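BAR/IMD domain-containing adapter protein 2-like 2 (Mus musculus, PDB 3OK8) binds phosphoinositides and, through its dimeric I-BAR (IMD) domain, shapes membranes into planar or gently curved sheets. Local coordinates at residues Gln9-Arg12 against Ser13-Ile17; Gln122-Glu125 against Ile126-His130; Ala133-Glu136 against Lys137-Glu141; Val160-Leu163 against His164-Gln168; Leu180-Lys183 against Arg184-Phe188. One frame throughout, in Å; residues are numbered along the deposited sequence. Where two conformers were deposited one is given.

Contact 1: Gln9-Arg12 against Ser13-Ile17; sequences QFYR and STMAI
Tyr11 and Met15, one helical turn apart near the start of helix 5-66, meet ring face to methylene. Met15 CG sits over one face of the phenol ring, 4.0 Å from its centroid, and lies toward the rim on the hydroxyl side, with Tyr11 CZ its nearest ring atom. The sulfur follows less squarely: Met15 SD is 5.0 Å from the ring centroid and 34° off the ring normal, an oblique Met-aromatic contact added to the CH-pi contact. With CG anti to the backbone N and beside the carbonyl carbon (chi1 175°), the tyrosine ring leans toward the following turn, where Met15 waits. Were Tyr11 replaced by an alanine, Met15 CG would probably lose the ring face it rests on, and a gap would open toward Tyr128, whose ring meets that of Tyr11 at about 45°.

Elsewhere on the helix surface Gln9 and Ser13 share a water. It donates to Gln9 OE1 at 3.0 Å and makes a weak, longer bond with Ser13 OG, a loose bridge across one turn. Thr14, buried, stands apart from them: its OG1 lies 2.9 Å from Phe10 O, the carbonyl that also takes the Thr14 N bond of 2.8 Å. Ser13 N and Ala16 N bond to Gln9 O and Arg12 O in the usual helical pattern.

In the three-helix bundle of the I-BAR domain, the chemistry thus divides by neighbour: Tyr11 and Met15 face helix 71-147, Phe10 faces helix 153-217 with a cation-pi contact to Lys175, and Gln9 and Ser13 form the polar, water-linked group.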
# COMPACT_ATOMS: atom_id res chain seq x y z
N GLN A 9 38.33 -33.44 -2.22
CA GLN A 9 37.61 -32.47 -3.03
C GLN A 9 36.11 -32.62 -2.83
O GLN A 9 35.42 -31.68 -2.45
CB GLN A 9 37.98 -32.63 -4.51
CG GLN A 9 36.89 -32.19 -5.47
CD GLN A 9 36.69 -30.68 -5.48
OE1 GLN A 9 37.54 -29.93 -4.99
NE2 GLN A 9 35.56 -30.24 -6.03
N PHE A 10 35.59 -33.81 -3.10
CA PHE A 10 34.19 -34.09 -2.83
C PHE A 10 33.86 -33.72 -1.39
O PHE A 10 32.87 -33.04 -1.12
CB PHE A 10 33.86 -35.55 -3.09
CG PHE A 10 33.53 -35.84 -4.52
CD1 PHE A 10 32.21 -35.96 -4.93
CD2 PHE A 10 34.52 -35.95 -5.47
CE1 PHE A 10 31.89 -36.21 -6.25
CE2 PHE A 10 34.22 -36.20 -6.79
CZ PHE A 10 32.90 -36.33 -7.18
N TYR A 11 34.71 -34.15 -0.48
CA TYR A 11 34.49 -33.87 0.93
C TYR A 11 34.37 -32.38 1.18
O TYR A 11 33.48 -31.95 1.90
CB TYR A 11 35.62 -34.41 1.79
CG TYR A 11 35.45 -34.02 3.23
CD1 TYR A 11 34.63 -34.75 4.07
CD2 TYR A 11 36.09 -32.90 3.75
CE1 TYR A 11 34.45 -34.39 5.39
CE2 TYR A 11 35.92 -32.53 5.07
CZ TYR A 11 35.10 -33.28 5.88
OH TYR A 11 34.92 -32.94 7.20
N ARG A 12 35.28 -31.61 0.60
CA ARG A 12 35.29 -30.16 0.77
C ARG A 12 34.09 -29.50 0.10
O ARG A 12 33.49 -28.58 0.66
CB ARG A 12 36.60 -29.55 0.25
CG ARG A 12 37.75 -29.61 1.25
CD ARG A 12 39.12 -29.64 0.58
NE ARG A 12 39.11 -29.11 -0.78
CZ ARG A 12 39.63 -29.73 -1.84
NH1 ARG A 12 40.23 -30.91 -1.71
NH2 ARG A 12 39.56 -29.16 -3.04
N SER A 13 33.75 -29.96 -1.10
CA SER A 13 32.65 -29.41 -1.87
C SER A 13 31.30 -29.65 -1.21
O SER A 13 30.43 -28.79 -1.21
CB SER A 13 32.63 -29.99 -3.28
OG SER A 13 33.44 -29.21 -4.15
N THR A 14 31.14 -30.85 -0.64
CA THR A 14 29.92 -31.19 0.08
C THR A 14 29.80 -30.38 1.36
O THR A 14 28.70 -30.03 1.80
CB THR A 14 29.89 -32.69 0.43
OG1 THR A 14 30.06 -33.46 -0.76
CG2 THR A 14 28.58 -33.05 1.09
N MET A 15 30.95 -30.08 1.97
CA MET A 15 31.00 -29.33 3.21
C MET A 15 30.69 -27.86 2.99
O MET A 15 30.04 -27.22 3.82
CB MET A 15 32.36 -29.51 3.88
CG MET A 15 32.48 -30.81 4.65
SD MET A 15 31.50 -30.74 6.16
CE MET A 15 30.76 -32.36 6.17
N ALA A 16 31.14 -27.34 1.86
CA ALA A 16 30.86 -25.96 1.47
C ALA A 16 29.36 -25.72 1.32
O ALA A 16 28.88 -24.61 1.53
CB ALA A 16 31.57 -25.64 0.17
N ILE A 17 28.63 -26.76 0.94
CA ILE A 17 27.20 -26.68 0.71
C ILE A 17 26.39 -26.71 2.00
O ILE A 17 25.51 -25.88 2.20
CB ILE A 17 26.72 -27.80 -0.20
CG1 ILE A 17 27.25 -27.58 -1.62
CG2 ILE A 17 25.19 -27.88 -0.17
CD1 ILE A 17 26.94 -28.72 -2.57
O HOH W 1 36.38 -27.42 -3.86

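Contact 2: Gln122-Glu125 against Ile126-His130; sequences QHYE and IEYRH
Ile126 N donates to Gln122 O at 2.9 Å with an N-H...O angle of 172°, the straightest of four successive i to i+4 bonds that run through this part of helix 71-147. Glu127 N, Tyr128 N and Arg129 N continue the series to the carbonyls of His123, Tyr124 and Glu125, so the two segments are one unbroken helical stretch.

The side chains one turn apart then run in pairs. Tyr124 and Tyr128 lie side by side and point the same way, both with CG anti to the backbone N; the hydroxyl of Tyr124 reaches Tyr128 CD2 at 3.9 Å without any stacking of the rings. His123 and Glu127 are likewise alongside each other, His123 CE1 lying 3.7 Å from Glu127 OE2 with ring and carboxylate planes 82° apart, although Glu127 has its salt bridge with Arg131. Glu125 OE2 and Arg129 NH2 are opposite charges 4.2 Å apart, beyond a salt bridge, with no N-H aimed at the oxygen. The stems of this pair also touch, Glu125 CG lying 4.1 Å from Arg129 CD.

Within the three-helix bundle of the I-BAR domain the tyrosines face inward. Tyr124 packs on Thr14 of helix 5-66 and on Ser174 of helix 153-217, whereas Tyr128 meets Val171 and Glu127 touches Phe170, both on the third helix.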
# COMPACT_ATOMS: atom_id res chain seq x y z
N GLN A 122 26.38 -33.82 10.00
CA GLN A 122 27.12 -34.65 10.96
C GLN A 122 27.17 -36.10 10.51
O GLN A 122 28.22 -36.73 10.53
CB GLN A 122 26.49 -34.59 12.35
CG GLN A 122 26.82 -33.34 13.16
CD GLN A 122 25.89 -33.16 14.34
OE1 GLN A 122 25.89 -32.11 14.99
NE2 GLN A 122 25.08 -34.18 14.63
N HIS A 123 26.01 -36.62 10.12
CA HIS A 123 25.92 -37.98 9.60
C HIS A 123 26.93 -38.16 8.48
O HIS A 123 27.69 -39.13 8.46
CB HIS A 123 24.51 -38.25 9.09
CG HIS A 123 24.28 -39.66 8.63
ND1 HIS A 123 24.52 -40.06 7.33
CD2 HIS A 123 23.82 -40.75 9.28
CE1 HIS A 123 24.22 -41.34 7.20
NE2 HIS A 123 23.79 -41.79 8.37
N TYR A 124 26.96 -37.21 7.55
CA TYR A 124 27.87 -37.28 6.43
C TYR A 124 29.32 -37.24 6.86
O TYR A 124 30.11 -38.09 6.46
CB TYR A 124 27.62 -36.14 5.45
CG TYR A 124 28.75 -35.97 4.47
CD1 TYR A 124 29.66 -34.93 4.60
CD2 TYR A 124 28.93 -36.86 3.42
CE1 TYR A 124 30.71 -34.78 3.70
CE2 TYR A 124 29.96 -36.72 2.52
CZ TYR A 124 30.85 -35.68 2.67
OH TYR A 124 31.88 -35.55 1.76
N GLU A 125 29.69 -36.26 7.67
CA GLU A 125 31.08 -36.16 8.09
C GLU A 125 31.56 -37.45 8.77
O GLU A 125 32.61 -37.99 8.43
CB GLU A 125 31.29 -34.97 9.01
CG GLU A 125 32.73 -34.51 9.04
CD GLU A 125 32.99 -33.43 10.06
OE1 GLU A 125 32.08 -32.60 10.30
OE2 GLU A 125 34.10 -33.42 10.63
N ILE A 126 30.78 -37.93 9.74
CA ILE A 126 31.14 -39.11 10.51
C ILE A 126 31.28 -40.36 9.65
O ILE A 126 32.14 -41.18 9.90
CB ILE A 126 30.14 -39.37 11.65
CG1 ILE A 126 30.73 -40.36 12.66
CG2 ILE A 126 28.83 -39.89 11.10
CD1 ILE A 126 29.82 -40.65 13.84
N GLU A 127 30.43 -40.51 8.63
CA GLU A 127 30.54 -41.68 7.77
C GLU A 127 31.75 -41.57 6.88
O GLU A 127 32.39 -42.58 6.57
CB GLU A 127 29.29 -41.90 6.92
CG GLU A 127 29.42 -43.13 6.02
CD GLU A 127 28.13 -43.55 5.33
OE1 GLU A 127 28.18 -44.54 4.57
OE2 GLU A 127 27.07 -42.91 5.54
N TYR A 128 32.08 -40.36 6.46
CA TYR A 128 33.26 -40.13 5.63
C TYR A 128 34.53 -40.49 6.40
O TYR A 128 35.41 -41.17 5.88
CB TYR A 128 33.30 -38.67 5.17
CG TYR A 128 34.47 -38.33 4.28
CD1 TYR A 128 35.72 -38.03 4.81
CD2 TYR A 128 34.33 -38.30 2.90
CE1 TYR A 128 36.79 -37.71 4.00
CE2 TYR A 128 35.39 -37.98 2.08
CZ TYR A 128 36.62 -37.69 2.64
OH TYR A 128 37.67 -37.37 1.83
N ARG A 129 34.61 -40.02 7.64
CA ARG A 129 35.76 -40.33 8.49
C ARG A 129 35.98 -41.84 8.67
O ARG A 129 37.12 -42.30 8.64
CB ARG A 129 35.62 -39.62 9.85
CG ARG A 129 36.49 -38.36 10.04
CD ARG A 129 35.89 -37.08 9.43
NE ARG A 129 36.61 -36.64 8.23
CZ ARG A 129 37.48 -35.63 8.19
NH1 ARG A 129 38.08 -35.31 7.04
NH2 ARG A 129 37.76 -34.95 9.29
N HIS A 130 34.91 -42.60 8.84
CA HIS A 130 35.02 -44.05 9.05
C HIS A 130 35.53 -44.79 7.82
O HIS A 130 36.50 -45.55 7.90
CB HIS A 130 33.67 -44.63 9.49
CG HIS A 130 33.30 -44.30 10.89
ND1 HIS A 130 33.88 -43.26 11.59
CD2 HIS A 130 32.38 -44.84 11.72
CE1 HIS A 130 33.35 -43.19 12.80
NE2 HIS A 130 32.43 -44.13 12.90

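Contact 3: Ala133-Glu136 against Lys137-Glu141; sequences ANLE and KCMSE
Met139 N donates to Leu135 O at 3.0 Å, in the carbonyl plane, and this is the shortest of the main-chain bonds that join the two segments of helix 71-147. Lys137 N reaches Ala133 O at 3.1 Å, its N-H...O angle being 146°. The other two are weak: Cys138 N to Asn134 O and Ser140 N to Glu136 O each measure 3.4 Å. Long and short bonds therefore alternate along the turn.

Van der Waals contact runs mostly from side chain to backbone. Met139 CG lies 3.4 Å from Leu135 O, and Met139 SD rests 3.9 Å from Glu136 CA. In Met139, CG is anti to the carbonyl carbon (chi1 -65°), which sends the start of the chain back along the preceding turn before a bend at chi3 leads its end away. The apolar approach between side chains is looser, with Leu135 CD1 4.5 Å from Met139 CG.

This is the second helix of the three-helix bundle of each subunit, two of which pair antiparallel in the I-BAR dimer, and the division of its faces is that of an amphipathic helix. Leu135, the buried residue here, packs on Leu163 of helix 153-217, and Cys138 turns to Met156 and Val160 of that same helix.

Polar side chains lie on the solvent side. The stem of Glu136 stays close to the main chain, CG standing 3.3 Å from Lys137 N, and its extended chain carries the carboxylate outward. Lys137 bends at chi3 and leads its ammonium away from the preceding turn.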
# COMPACT_ATOMS: atom_id res chain seq x y z
N ALA A 133 39.00 -44.04 7.23
CA ALA A 133 39.86 -44.75 8.16
C ALA A 133 39.95 -46.24 7.84
O ALA A 133 41.05 -46.78 7.70
CB ALA A 133 39.37 -44.55 9.58
N ASN A 134 38.80 -46.89 7.75
CA ASN A 134 38.75 -48.31 7.43
C ASN A 134 39.40 -48.62 6.09
O ASN A 134 39.90 -49.72 5.87
CB ASN A 134 37.31 -48.83 7.47
CG ASN A 134 36.89 -49.28 8.85
OD1 ASN A 134 37.71 -49.70 9.66
ND2 ASN A 134 35.59 -49.21 9.12
N LEU A 135 39.41 -47.63 5.20
CA LEU A 135 40.01 -47.81 3.89
C LEU A 135 41.53 -47.71 3.94
O LEU A 135 42.21 -48.62 3.51
CB LEU A 135 39.44 -46.83 2.88
CG LEU A 135 40.01 -46.91 1.46
CD1 LEU A 135 40.03 -48.34 0.96
CD2 LEU A 135 39.20 -46.02 0.52
N GLU A 136 42.04 -46.60 4.45
CA GLU A 136 43.49 -46.36 4.44
C GLU A 136 44.23 -47.36 5.31
O GLU A 136 45.43 -47.57 5.12
CB GLU A 136 43.81 -44.93 4.87
CG GLU A 136 44.04 -44.74 6.37
CD GLU A 136 44.29 -43.28 6.74
OE1 GLU A 136 44.60 -42.48 5.83
OE2 GLU A 136 44.17 -42.93 7.93
N LYS A 137 43.53 -47.96 6.26
CA LYS A 137 44.16 -48.95 7.12
C LYS A 137 44.24 -50.28 6.39
O LYS A 137 45.23 -51.00 6.51
CB LYS A 137 43.40 -49.12 8.43
CG LYS A 137 42.65 -50.43 8.55
CD LYS A 137 42.29 -50.69 10.00
CE LYS A 137 43.52 -50.49 10.88
NZ LYS A 137 43.18 -50.29 12.31
N CYS A 138 43.20 -50.60 5.62
CA CYS A 138 43.22 -51.79 4.79
C CYS A 138 44.32 -51.67 3.75
O CYS A 138 44.95 -52.67 3.40
CB CYS A 138 41.87 -52.00 4.10
SG CYS A 138 40.66 -52.97 5.04
N MET A 139 44.57 -50.46 3.27
CA MET A 139 45.63 -50.26 2.30
C MET A 139 46.96 -50.67 2.90
O MET A 139 47.78 -51.30 2.24
CB MET A 139 45.71 -48.81 1.85
CG MET A 139 44.51 -48.33 1.09
SD MET A 139 44.67 -46.56 0.73
CE MET A 139 45.77 -46.62 -0.68
N SER A 140 47.17 -50.32 4.16
CA SER A 140 48.42 -50.63 4.85
C SER A 140 48.58 -52.13 5.08
O SER A 140 49.64 -52.68 4.83
CB SER A 140 48.51 -49.88 6.18
OG SER A 140 48.74 -48.50 5.94
N GLU A 141 47.52 -52.78 5.54
CA GLU A 141 47.51 -54.23 5.61
C GLU A 141 47.99 -54.81 4.28
O GLU A 141 48.93 -55.61 4.25
CB GLU A 141 46.12 -54.76 5.94
CG GLU A 141 46.01 -55.42 7.30
CD GLU A 141 46.81 -56.71 7.38
OE1 GLU A 141 48.06 -56.64 7.47
OE2 GLU A 141 46.19 -57.80 7.36

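Contact 4: Val160-Leu163 against His164-Gln168; sequences VNRL and HAQMQ
Gln166 N bonds to Arg162 O at 2.9 Å with an N-H...O angle of 165°, the shortest and straightest of the four main-chain bonds here. His164 N to Val160 O and Ala165 N to Asn161 O are each 3.1 Å and more bent. Met167 N, 3.2 Å from Leu163 O, comes in above the carbonyl plane instead of on a lone pair, yet the i to i+4 pattern of helix 153-217 is kept throughout.

Polar side chains are neighbours more than partners. Arg162 and Gln166 lie side by side and point the same way, with guanidinium and amide planes 65° apart; Gln166 NE2 stands at the guanidinium edge, 4.0 Å from Arg162 NH2. Both are nitrogen donors, so proximity here brings no bond between them. Gln166 reaches this place with CG anti to its carbonyl carbon (chi1 -61°), which lays CG 3.1 Å from Arg162 O.

Mixed contact completes the turn: the amide oxygen Gln166 OE1 meets the methyl Leu163 CD1 at 3.8 Å, the two chains crossing at a slant.

This is the third helix of the I-BAR three-helix bundle, packed on the other two. Val160 and Leu163 face helix 71-147, where Gln166 also touches Arg131. The first helix, 5-66, comes in from another side through Met7, which touches His164, Met167 and Gln168.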
# COMPACT_ATOMS: atom_id res chain seq x y z
N VAL A 160 40.21 -54.08 -0.56
CA VAL A 160 40.57 -52.67 -0.60
C VAL A 160 39.93 -51.98 -1.80
O VAL A 160 39.43 -50.87 -1.69
CB VAL A 160 42.10 -52.48 -0.65
CG1 VAL A 160 42.46 -51.11 -1.20
CG2 VAL A 160 42.69 -52.67 0.73
N ASN A 161 39.94 -52.65 -2.95
CA ASN A 161 39.41 -52.05 -4.17
C ASN A 161 37.90 -51.82 -4.13
O ASN A 161 37.42 -50.81 -4.63
CB ASN A 161 39.83 -52.84 -5.41
CG ASN A 161 41.25 -52.51 -5.87
OD1 ASN A 161 41.92 -51.65 -5.29
ND2 ASN A 161 41.71 -53.19 -6.92
N ARG A 162 37.15 -52.74 -3.52
CA ARG A 162 35.71 -52.56 -3.38
C ARG A 162 35.41 -51.48 -2.34
O ARG A 162 34.45 -50.72 -2.48
CB ARG A 162 35.01 -53.87 -2.99
CG ARG A 162 35.01 -54.15 -1.50
CD ARG A 162 34.58 -55.58 -1.19
NE ARG A 162 35.24 -56.09 0.02
CZ ARG A 162 34.85 -55.81 1.26
NH1 ARG A 162 35.50 -56.31 2.29
NH2 ARG A 162 33.80 -55.02 1.46
N LEU A 163 36.24 -51.42 -1.30
CA LEU A 163 36.10 -50.44 -0.24
C LEU A 163 36.24 -49.01 -0.79
O LEU A 163 35.56 -48.09 -0.34
CB LEU A 163 37.14 -50.70 0.84
CG LEU A 163 36.76 -50.49 2.30
CD1 LEU A 163 35.41 -51.11 2.60
CD2 LEU A 163 37.84 -51.09 3.19
N HIS A 164 37.12 -48.86 -1.77
CA HIS A 164 37.34 -47.59 -2.44
C HIS A 164 36.24 -47.28 -3.44
O HIS A 164 35.92 -46.11 -3.68
CB HIS A 164 38.68 -47.60 -3.17
CG HIS A 164 38.96 -46.36 -3.95
ND1 HIS A 164 38.81 -46.30 -5.32
CD2 HIS A 164 39.38 -45.14 -3.56
CE1 HIS A 164 39.13 -45.09 -5.74
NE2 HIS A 164 39.48 -44.37 -4.70
N ALA A 165 35.67 -48.32 -4.05
CA ALA A 165 34.55 -48.13 -4.96
C ALA A 165 33.32 -47.63 -4.20
O ALA A 165 32.63 -46.71 -4.64
CB ALA A 165 34.24 -49.43 -5.71
N GLN A 166 33.06 -48.24 -3.04
CA GLN A 166 31.95 -47.86 -2.17
C GLN A 166 32.08 -46.42 -1.67
O GLN A 166 31.08 -45.69 -1.55
CB GLN A 166 31.89 -48.80 -0.97
CG GLN A 166 31.65 -50.24 -1.35
CD GLN A 166 31.69 -51.17 -0.16
OE1 GLN A 166 31.99 -50.76 0.96
NE2 GLN A 166 31.39 -52.44 -0.40
N MET A 167 33.31 -46.01 -1.37
CA MET A 167 33.55 -44.64 -0.95
C MET A 167 33.34 -43.65 -2.10
O MET A 167 32.86 -42.54 -1.87
CB MET A 167 34.95 -44.48 -0.34
CG MET A 167 35.15 -43.14 0.36
SD MET A 167 36.52 -43.14 1.52
CE MET A 167 36.46 -41.47 2.17
N GLN A 168 33.68 -44.04 -3.32
CA GLN A 168 33.41 -43.20 -4.47
C GLN A 168 31.90 -43.00 -4.62
O GLN A 168 31.43 -41.89 -4.84
CB GLN A 168 33.98 -43.79 -5.76
CG GLN A 168 35.48 -43.59 -5.93
CD GLN A 168 36.01 -44.15 -7.24
OE1 GLN A 168 35.65 -45.26 -7.64
NE2 GLN A 168 36.87 -43.39 -7.91

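Contact 5: Leu180-Lys183 against Arg184-Phe188; sequences LEEK and RRYRF
Glu181 O is gripped twice by Arg185: the guanidinium NH2 donates at 2.7 Å and the backbone N at 3.2 Å, from opposite faces of the carbonyl plane. The same NH2 also reaches Glu181 OE2 at 2.8 Å, meeting that oxygen from above the carboxylate plane, with a weak NH1 bond beside it. The other carboxylate oxygen, Glu181 OE1, takes Arg184 NH2 at 3.1 Å, nearly along its C-O direction and in the guanidinium plane, which completes a salt-bridge network of the three residues. Extended from CG to NE, Arg184 lays its guanidinium flat over Leu180, CD2 being 3.9 Å beneath its centre.

Another side of the turn lies at the dimer interface: Tyr186, with Glu182 CG 3.6 Å from its CE2, packs on Ala64 of the second subunit, and Arg187 NE bonds to Ser222 O of that subunit. Like charges also come close here, Lys183 NZ 4.0 Å from Arg187 NH1.

A methionine in place of Arg185 would probably leave Glu181 OE2 without its salt-bridge mate and Asp113 of helix 71-147 without its NE partner. With an arginine on each carboxylate oxygen, Glu181 is likely to stay ionised and limited in rotation.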
# COMPACT_ATOMS: atom_id res chain seq x y z
N LEU A 180 20.92 -31.09 -3.58
CA LEU A 180 19.47 -31.19 -3.65
C LEU A 180 18.81 -30.41 -2.51
O LEU A 180 17.91 -29.61 -2.75
CB LEU A 180 19.03 -32.65 -3.65
CG LEU A 180 17.57 -32.92 -4.03
CD1 LEU A 180 17.15 -32.17 -5.29
CD2 LEU A 180 17.36 -34.41 -4.23
N GLU A 181 19.25 -30.68 -1.28
CA GLU A 181 18.75 -29.99 -0.09
C GLU A 181 18.85 -28.47 -0.23
O GLU A 181 17.94 -27.74 0.17
CB GLU A 181 19.55 -30.43 1.13
CG GLU A 181 19.31 -31.88 1.52
CD GLU A 181 17.86 -32.16 1.91
OE1 GLU A 181 17.24 -33.03 1.26
OE2 GLU A 181 17.35 -31.52 2.85
N GLU A 182 19.97 -28.01 -0.76
CA GLU A 182 20.16 -26.59 -0.98
C GLU A 182 19.09 -26.08 -1.92
O GLU A 182 18.42 -25.08 -1.63
CB GLU A 182 21.54 -26.34 -1.57
CG GLU A 182 21.81 -24.90 -1.92
CD GLU A 182 23.25 -24.70 -2.35
OE1 GLU A 182 23.59 -25.09 -3.48
OE2 GLU A 182 24.04 -24.16 -1.54
N LYS A 183 18.93 -26.77 -3.04
CA LYS A 183 17.92 -26.36 -4.03
C LYS A 183 16.51 -26.40 -3.45
O LYS A 183 15.68 -25.55 -3.76
CB LYS A 183 18.00 -27.22 -5.29
CG LYS A 183 17.04 -26.77 -6.39
CD LYS A 183 17.22 -27.56 -7.69
CE LYS A 183 16.63 -26.80 -8.88
NZ LYS A 183 16.76 -27.53 -10.18
N ARG A 184 16.23 -27.40 -2.62
CA ARG A 184 14.91 -27.54 -2.05
C ARG A 184 14.53 -26.33 -1.21
O ARG A 184 13.37 -25.92 -1.17
CB ARG A 184 14.83 -28.82 -1.22
CG ARG A 184 14.56 -30.04 -2.08
CD ARG A 184 14.77 -31.34 -1.31
NE ARG A 184 14.18 -32.47 -2.04
CZ ARG A 184 14.36 -33.75 -1.72
NH1 ARG A 184 13.78 -34.71 -2.44
NH2 ARG A 184 15.12 -34.09 -0.69
N ARG A 185 15.53 -25.75 -0.54
CA ARG A 185 15.32 -24.58 0.31
C ARG A 185 15.19 -23.28 -0.49
O ARG A 185 14.38 -22.43 -0.14
CB ARG A 185 16.39 -24.52 1.40
CG ARG A 185 16.12 -25.52 2.51
CD ARG A 185 17.37 -26.10 3.16
NE ARG A 185 17.01 -27.18 4.08
CZ ARG A 185 16.75 -28.43 3.71
NH1 ARG A 185 16.42 -29.34 4.61
NH2 ARG A 185 16.81 -28.77 2.43
N TYR A 186 15.95 -23.12 -1.57
CA TYR A 186 15.66 -22.00 -2.46
C TYR A 186 14.25 -22.09 -3.04
O TYR A 186 13.48 -21.11 -3.03
CB TYR A 186 16.68 -21.89 -3.59
CG TYR A 186 18.01 -21.37 -3.11
CD1 TYR A 186 18.13 -20.07 -2.66
CD2 TYR A 186 19.15 -22.18 -3.12
CE1 TYR A 186 19.32 -19.57 -2.22
CE2 TYR A 186 20.37 -21.68 -2.67
CZ TYR A 186 20.44 -20.36 -2.23
OH TYR A 186 21.62 -19.84 -1.78
N ARG A 187 13.91 -23.27 -3.54
CA ARG A 187 12.59 -23.51 -4.13
C ARG A 187 11.45 -23.21 -3.17
O ARG A 187 10.40 -22.74 -3.60
CB ARG A 187 12.48 -24.96 -4.61
CG ARG A 187 11.06 -25.40 -4.94
CD ARG A 187 11.02 -26.73 -5.72
NE ARG A 187 11.59 -26.57 -7.06
CZ ARG A 187 12.64 -27.25 -7.52
NH1 ARG A 187 13.09 -27.00 -8.75
NH2 ARG A 187 13.23 -28.17 -6.76
N PHE A 188 11.63 -23.51 -1.89
CA PHE A 188 10.59 -23.30 -0.90
C PHE A 188 10.40 -21.80 -0.69
O PHE A 188 9.29 -21.34 -0.45
CB PHE A 188 10.96 -23.98 0.42
CG PHE A 188 10.45 -23.27 1.66
CD1 PHE A 188 11.11 -22.14 2.16
CD2 PHE A 188 9.33 -23.75 2.34
CE1 PHE A 188 10.65 -21.50 3.30
CE2 PHE A 188 8.87 -23.11 3.48
CZ PHE A 188 9.53 -21.99 3.97

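How the contacts relate
All five contacts are short local stretches, whose side chains meet one turn apart, within the three long helices of one bundle: contact 1 on helix 5-66, contacts 2 and 3 on helix 71-147, contacts 4 and 5 on helix 153-217. Contact 3 is a surface contact; the others are partly buried. Contacts 1 and 2 touch through aromatic and methionine groups, Met15 CE lying 3.2 Å from Tyr124 CD1, and contacts 3 and 4 through aliphatic side chains against each other and against backbone carbonyls. Tyr128 joins contact 2 to contact 4 by Met167. Contact 5, nearest the chain's centre and touching the second subunit, carries the salt-bridge network, whereas contacts 3 and 4 rely mainly on backbone bonds.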